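Local coordinates for intimin adherence protein (Escherichia coli O157:H7, PDB 3NCX) that is an outer-membrane adhesin that probably attaches the bacterium to host cells by binding the translocated receptor Tir, at residues Leu124-Ile127 and Tyr128-Trp131; Ser154-Arg158 and Ser159-Ser163; Ser53-Thr56 and Ser57-Thr60. The protein carries 1 engineered substitution. One frame throughout, in Å; residues are numbered along the deposited sequence.

Interaction 1 (Leu124-Ile127 and Tyr128-Trp131); sequences LSDI and YDSW
Ile127 and Trp131 lie one turn apart on the buried side of helix 121-131 in the intimin C-type lectin domain, their side chains crossing at a slant. The methyl branch CG2 of Ile127 does the touching, 4.0 Å from CD1 of the Trp131 indole. Trp131 holds CG beside its backbone N (chi1 -64°), which turns the ring back along the helix and brings the carbonyl O of Ile127 to its edge, in the ring plane. Ile127 O also receives Trp131 N at 2.8 Å, so backbone and ring meet the same atom. From earlier in the chain, Ile31 O satisfies the indole NE1, while Leu33 packs on both Ile127 and Trp131.

Ser130 uses its short hydroxyl differently. With OG beside the backbone N (chi1 -57°), Ser130 OG donates to Asp126 O over 3.0 Å, reinforcing a weak bond from its own N to that carbonyl. A small hydroxyl suits this place because it can fold back on the preceding turn.

On the outer side, Asp126 OD1 and Asp129 OD2 come within 4.4 Å of each other. One water bridges them, donating to Asp126 OD1 at 2.8 Å and to Asp129 OD2 at 2.9 Å. Ser125 OG is bonded chiefly to Gln121 O and also lies 2.8 Å from this water.

The helix is thus amphipathic: aliphatic and indole groups suit the buried side, carboxylates the watery one. Two neighbouring carboxylates would tend to raise each other's pKa, and the bridging water, pointing both protons at them, probably offsets part of that repulsion.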
loop_
_atom_site.group_PDB
_atom_site.type_symbol
_atom_site.label_atom_id
_atom_site.label_comp_id
_atom_site.label_asym_id
_atom_site.label_seq_id
_atom_site.Cartn_x
_atom_site.Cartn_y
_atom_site.Cartn_z
ATOM N N LEU A 124 -11.314 -3.141 4.396
ATOM C CA LEU A 124 -10.658 -3.663 3.202
ATOM C C LEU A 124 -11.058 -2.912 1.934
ATOM O O LEU A 124 -10.214 -2.612 1.090
ATOM C CB LEU A 124 -10.956 -5.155 3.041
ATOM C CG LEU A 124 -10.395 -6.083 4.121
ATOM C CD1 LEU A 124 -10.968 -7.485 3.976
ATOM C CD2 LEU A 124 -8.877 -6.113 4.062
ATOM N N SER A 125 -12.346 -2.615 1.800
ATOM C CA SER A 125 -12.847 -1.924 0.615
ATOM C C SER A 125 -12.311 -0.500 0.536
ATOM O O SER A 125 -12.120 0.039 -0.553
ATOM C CB SER A 125 -14.378 -1.917 0.596
ATOM O OG SER A 125 -14.900 -1.231 1.720
ATOM N N ASP A 126 -12.070 0.106 1.695
ATOM C CA ASP A 126 -11.506 1.449 1.752
ATOM C C ASP A 126 -10.108 1.473 1.157
ATOM O O ASP A 126 -9.683 2.473 0.576
ATOM C CB ASP A 126 -11.470 1.965 3.192
ATOM C CG ASP A 126 -12.766 2.630 3.604
ATOM O OD1 ASP A 126 -13.782 2.436 2.906
ATOM O OD2 ASP A 126 -12.769 3.346 4.625
ATOM N N ILE A 127 -9.392 0.365 1.303
ATOM C CA ILE A 127 -8.051 0.260 0.751
ATOM C C ILE A 127 -8.086 0.155 -0.770
ATOM O O ILE A 127 -7.215 0.685 -1.461
ATOM C CB ILE A 127 -7.281 -0.917 1.366
ATOM C CG1 ILE A 127 -6.791 -0.526 2.761
ATOM C CG2 ILE A 127 -6.108 -1.316 0.486
ATOM C CD1 ILE A 127 -5.891 -1.542 3.402
ATOM N N TYR A 128 -9.108 -0.517 -1.290
ATOM C CA TYR A 128 -9.286 -0.607 -2.732
ATOM C C TYR A 128 -9.573 0.775 -3.312
ATOM O O TYR A 128 -9.071 1.127 -4.378
ATOM C CB TYR A 128 -10.412 -1.577 -3.089
ATOM C CG TYR A 128 -10.639 -1.692 -4.578
ATOM C CD1 TYR A 128 -10.059 -2.717 -5.311
ATOM C CD2 TYR A 128 -11.419 -0.761 -5.254
ATOM C CE1 TYR A 128 -10.259 -2.818 -6.674
ATOM C CE2 TYR A 128 -11.622 -0.853 -6.613
ATOM C CZ TYR A 128 -11.042 -1.882 -7.319
ATOM O OH TYR A 128 -11.246 -1.976 -8.677
ATOM N N ASP A 129 -10.386 1.553 -2.605
ATOM C CA ASP A 129 -10.720 2.902 -3.047
ATOM C C ASP A 129 -9.483 3.789 -3.069
ATOM O O ASP A 129 -9.363 4.684 -3.906
ATOM C CB ASP A 129 -11.789 3.528 -2.144
ATOM C CG ASP A 129 -13.155 2.891 -2.321
ATOM O OD1 ASP A 129 -13.395 2.268 -3.379
ATOM O OD2 ASP A 129 -13.993 3.021 -1.403
ATOM N N SER A 130 -8.564 3.533 -2.144
ATOM C CA SER A 130 -7.376 4.366 -1.993
ATOM C C SER A 130 -6.221 3.915 -2.883
ATOM O O SER A 130 -5.365 4.718 -3.247
ATOM C CB SER A 130 -6.925 4.393 -0.529
ATOM O OG SER A 130 -7.962 4.857 0.317
ATOM N N TRP A 131 -6.200 2.633 -3.235
ATOM C CA TRP A 131 -5.077 2.079 -3.982
ATOM C C TRP A 131 -5.484 1.382 -5.276
ATOM O O TRP A 131 -4.761 1.439 -6.269
ATOM C CB TRP A 131 -4.266 1.125 -3.100
ATOM C CG TRP A 131 -3.623 1.807 -1.929
ATOM C CD1 TRP A 131 -4.123 1.912 -0.664
ATOM C CD2 TRP A 131 -2.360 2.485 -1.918
ATOM N NE1 TRP A 131 -3.251 2.609 0.136
ATOM C CE2 TRP A 131 -2.161 2.973 -0.610
ATOM C CE3 TRP A 131 -1.379 2.725 -2.885
ATOM C CZ2 TRP A 131 -1.021 3.690 -0.246
ATOM C CZ3 TRP A 131 -0.248 3.435 -2.521
ATOM C CH2 TRP A 131 -0.079 3.909 -1.213
HETATM O O HOH W 1 -15.032 1.349 0.700
#

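Interaction 2 (Ser154-Arg158 and Ser159-Ser163); sequences SSEQR and SGVSS
Glu156 O receives Val161 N at 3.1 Å in a nearly straight bond (168°), a 6→1 backbone link that closes the helix end as the chain leaves through Gly160 with positive phi. Gly160 N also reaches Glu156 O, weakly. Glycine suits this position because it tolerates positive phi without the penalty a side chain brings.

Glu156 carries the side-chain contact. CG sits beside the backbone N (chi1 -76°) and the chain then runs out extended, laying the carboxylate alongside the departing strand. Glu156 OE2 takes a weak bond from Ser163 N at 3.1 Å. Glu156 OE1 has Thr153 N as its main partner, and a water 2.6 Å from it may donate to it as well. That water lies 2.7 Å from Ser163 OG and 3.1 Å from Ser162 OG, so two small hydroxyls and one long acid share it. Ser159 OG turns back over carbonyls of the final turn, with weak, unsettled approaches to Ser155 O and Glu156 O.

Within the intimin C-type lectin domain, helix 154-159 therefore folds back against strand 161-166, their short segments inclined at 139°. This strand is the middle one of three, bonded through Ser162 to Val176 and through Ser163 to Ile150.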
loop_
_atom_site.group_PDB
_atom_site.type_symbol
_atom_site.label_atom_id
_atom_site.label_comp_id
_atom_site.label_asym_id
_atom_site.label_seq_id
_atom_site.Cartn_x
_atom_site.Cartn_y
_atom_site.Cartn_z
ATOM N N SER A 154 -20.791 -12.096 15.937
ATOM C CA SER A 154 -21.199 -13.004 17.001
ATOM C C SER A 154 -22.061 -14.141 16.457
ATOM O O SER A 154 -21.865 -15.304 16.813
ATOM C CB SER A 154 -21.952 -12.238 18.090
ATOM O OG SER A 154 -22.959 -11.418 17.524
ATOM N N SER A 155 -23.011 -13.798 15.593
ATOM C CA SER A 155 -23.887 -14.797 14.992
ATOM C C SER A 155 -23.103 -15.690 14.038
ATOM O O SER A 155 -23.351 -16.895 13.954
ATOM C CB SER A 155 -25.046 -14.127 14.251
ATOM O OG SER A 155 -24.585 -13.438 13.102
ATOM N N GLU A 156 -22.158 -15.091 13.320
ATOM C CA GLU A 156 -21.318 -15.834 12.387
ATOM C C GLU A 156 -20.473 -16.877 13.110
ATOM O O GLU A 156 -20.263 -17.979 12.602
ATOM C CB GLU A 156 -20.417 -14.885 11.595
ATOM C CG GLU A 156 -21.127 -14.129 10.487
ATOM C CD GLU A 156 -20.178 -13.284 9.660
ATOM O OE1 GLU A 156 -19.261 -12.672 10.246
ATOM O OE2 GLU A 156 -20.341 -13.236 8.423
ATOM N N GLN A 157 -19.988 -16.525 14.296
ATOM C CA GLN A 157 -19.166 -17.438 15.079
ATOM C C GLN A 157 -19.971 -18.652 15.535
ATOM O O GLN A 157 -19.417 -19.729 15.751
ATOM C CB GLN A 157 -18.567 -16.724 16.291
ATOM C CG GLN A 157 -17.488 -17.523 17.004
ATOM C CD GLN A 157 -17.715 -17.611 18.500
ATOM O OE1 GLN A 157 -18.825 -17.889 18.956
ATOM N NE2 GLN A 157 -16.662 -17.369 19.273
ATOM N N ARG A 158 -21.279 -18.467 15.678
ATOM C CA ARG A 158 -22.161 -19.540 16.127
ATOM C C ARG A 158 -22.402 -20.575 15.033
ATOM O O ARG A 158 -22.532 -21.766 15.314
ATOM C CB ARG A 158 -23.501 -18.975 16.605
ATOM C CG ARG A 158 -23.406 -18.118 17.854
ATOM C CD ARG A 158 -24.781 -17.673 18.333
ATOM N NE ARG A 158 -24.683 -16.799 19.499
ATOM C CZ ARG A 158 -24.674 -15.471 19.441
ATOM N NH1 ARG A 158 -24.767 -14.854 18.269
ATOM N NH2 ARG A 158 -24.578 -14.757 20.555
ATOM N N SER A 159 -22.461 -20.114 13.789
ATOM C CA SER A 159 -22.774 -20.991 12.667
ATOM C C SER A 159 -21.528 -21.518 11.966
ATOM O O SER A 159 -21.619 -22.365 11.080
ATOM C CB SER A 159 -23.685 -20.276 11.665
ATOM O OG SER A 159 -23.145 -19.024 11.280
ATOM N N GLY A 160 -20.365 -21.014 12.362
ATOM C CA GLY A 160 -19.111 -21.473 11.791
ATOM C C GLY A 160 -18.854 -20.926 10.400
ATOM O O GLY A 160 -18.333 -21.628 9.531
ATOM N N VAL A 161 -19.227 -19.669 10.186
ATOM C CA VAL A 161 -18.975 -19.007 8.914
ATOM C C VAL A 161 -18.406 -17.615 9.136
ATOM O O VAL A 161 -18.286 -17.148 10.268
ATOM C CB VAL A 161 -20.253 -18.875 8.067
ATOM C CG1 VAL A 161 -20.855 -20.243 7.792
ATOM C CG2 VAL A 161 -21.256 -17.961 8.758
ATOM N N SER A 162 -18.064 -16.953 8.037
ATOM C CA SER A 162 -17.533 -15.604 8.090
ATOM C C SER A 162 -17.465 -15.043 6.679
ATOM O O SER A 162 -17.021 -15.724 5.756
ATOM C CB SER A 162 -16.146 -15.601 8.731
ATOM O OG SER A 162 -15.698 -14.278 8.963
ATOM N N SER A 163 -17.914 -13.804 6.514
ATOM C CA SER A 163 -17.908 -13.162 5.207
ATOM C C SER A 163 -16.488 -12.829 4.750
ATOM O O SER A 163 -15.558 -12.791 5.556
ATOM C CB SER A 163 -18.771 -11.903 5.234
ATOM O OG SER A 163 -18.405 -11.067 6.315
HETATM O O HOH W 2 -17.358 -11.712 8.724
#

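Interaction 3 (Ser53-Thr56 and Ser57-Thr60); sequences SENT and SIAT
Ser53 OG donates to Ala59 O over 2.8 Å, approaching from above the carbonyl plane. Ser53 OG also accepts Asn55 N at 3.3 Å, an ST turn, so this one small group joins the end of one strand to the start of the next. The serine torsion (chi1 176°) swings the hydroxyl across to where it can reach both partners. Asn55 O is gripped twice: Ala59 N comes in the carbonyl plane at 3.2 Å, almost straight (171°), and Ile58 N arrives from above the plane at a matching 3.2 Å. Asn55 OD1, the amide oxygen, also turns to Ser57 N, a weak bond of 3.1 Å in the manner of an Asx turn, which suits asparagine's short carbonyl.

Further out, Thr56 CA makes a C-H...O contact with Ala59 O. The two threonines run alongside each other, with CG2 of Thr56 facing OG1 of Thr60, and Thr56 O is bound by Asn70 ND2. On the inner side Asn55, Ile58 and Ala59 all rest on Val75 of strand 75-81, buried Ala59 through its small methyl.

A single helix-like turn thus links strands 49-53 and 59-61, a connection consistent with the bacterial group 2 Ig-like domain.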
loop_
_atom_site.group_PDB
_atom_site.type_symbol
_atom_site.label_atom_id
_atom_site.label_comp_id
_atom_site.label_asym_id
_atom_site.label_seq_id
_atom_site.Cartn_x
_atom_site.Cartn_y
_atom_site.Cartn_z
ATOM N N SER A 53 16.029 6.673 0.605
ATOM C CA SER A 53 15.147 6.431 1.739
ATOM C C SER A 53 15.941 6.407 3.037
ATOM O O SER A 53 16.963 5.730 3.135
ATOM C CB SER A 53 14.394 5.112 1.562
ATOM O OG SER A 53 13.610 4.820 2.707
ATOM N N GLU A 54 15.470 7.147 4.034
ATOM C CA GLU A 54 16.162 7.206 5.315
ATOM C C GLU A 54 15.802 6.020 6.200
ATOM O O GLU A 54 16.288 5.904 7.324
ATOM C CB GLU A 54 15.860 8.520 6.036
ATOM C CG GLU A 54 16.294 9.753 5.262
ATOM C CD GLU A 54 16.561 10.940 6.164
ATOM O OE1 GLU A 54 16.945 10.721 7.333
ATOM O OE2 GLU A 54 16.386 12.089 5.707
ATOM N N ASN A 55 14.948 5.141 5.682
ATOM C CA ASN A 55 14.550 3.943 6.409
ATOM C C ASN A 55 13.809 2.960 5.509
ATOM O O ASN A 55 12.612 3.112 5.258
ATOM C CB ASN A 55 13.689 4.308 7.621
ATOM C CG ASN A 55 13.616 3.187 8.641
ATOM O OD1 ASN A 55 13.806 2.017 8.309
ATOM N ND2 ASN A 55 13.342 3.541 9.892
ATOM N N THR A 56 14.531 1.952 5.027
ATOM C CA THR A 56 13.964 0.953 4.128
ATOM C C THR A 56 12.909 0.098 4.827
ATOM O O THR A 56 11.976 -0.395 4.192
ATOM C CB THR A 56 15.058 0.035 3.551
ATOM O OG1 THR A 56 16.042 0.826 2.874
ATOM C CG2 THR A 56 14.456 -0.965 2.572
ATOM N N SER A 57 13.065 -0.074 6.134
ATOM C CA SER A 57 12.116 -0.850 6.922
ATOM C C SER A 57 10.698 -0.332 6.727
ATOM O O SER A 57 9.733 -1.094 6.782
ATOM C CB SER A 57 12.486 -0.808 8.407
ATOM O OG SER A 57 11.452 -1.354 9.208
ATOM N N ILE A 58 10.578 0.972 6.500
ATOM C CA ILE A 58 9.272 1.593 6.323
ATOM C C ILE A 58 8.900 1.734 4.851
ATOM O O ILE A 58 7.767 1.445 4.463
ATOM C CB ILE A 58 9.201 2.965 7.022
ATOM C CG1 ILE A 58 9.333 2.784 8.535
ATOM C CG2 ILE A 58 7.897 3.675 6.682
ATOM C CD1 ILE A 58 9.199 4.065 9.320
ATOM N N ALA A 59 9.854 2.164 4.031
ATOM C CA ALA A 59 9.592 2.350 2.609
ATOM C C ALA A 59 10.866 2.340 1.768
ATOM O O ALA A 59 11.948 2.662 2.255
ATOM C CB ALA A 59 8.813 3.639 2.379
ATOM N N THR A 60 10.717 1.973 0.499
ATOM C CA THR A 60 11.828 1.918 -0.444
ATOM C C THR A 60 11.499 2.732 -1.697
ATOM O O THR A 60 10.332 2.878 -2.057
ATOM C CB THR A 60 12.155 0.457 -0.828
ATOM O OG1 THR A 60 13.364 0.050 -0.176
ATOM C CG2 THR A 60 12.322 0.309 -2.334
#

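All three contacts are local, joining residues close along one chain, but they serve different parts of the fold. Interactions 1 and 2 belong to the C-type lectin domain, interaction 3 to the Ig-like domain. Interaction 1 is the most buried: it lies within a single helix and alone pairs an apolar face with a hydrated acidic one. Interactions 2 and 3 are surface connections that carry the chain into a strand, relying on backbone carbonyls and small hydroxyls. Interaction 2 is a helix end completed by an acid and a water, whereas interaction 3 depends on direct serine and asparagine bonds. Their centres lie about 40 Å apart, on opposite sides of the chain's centre.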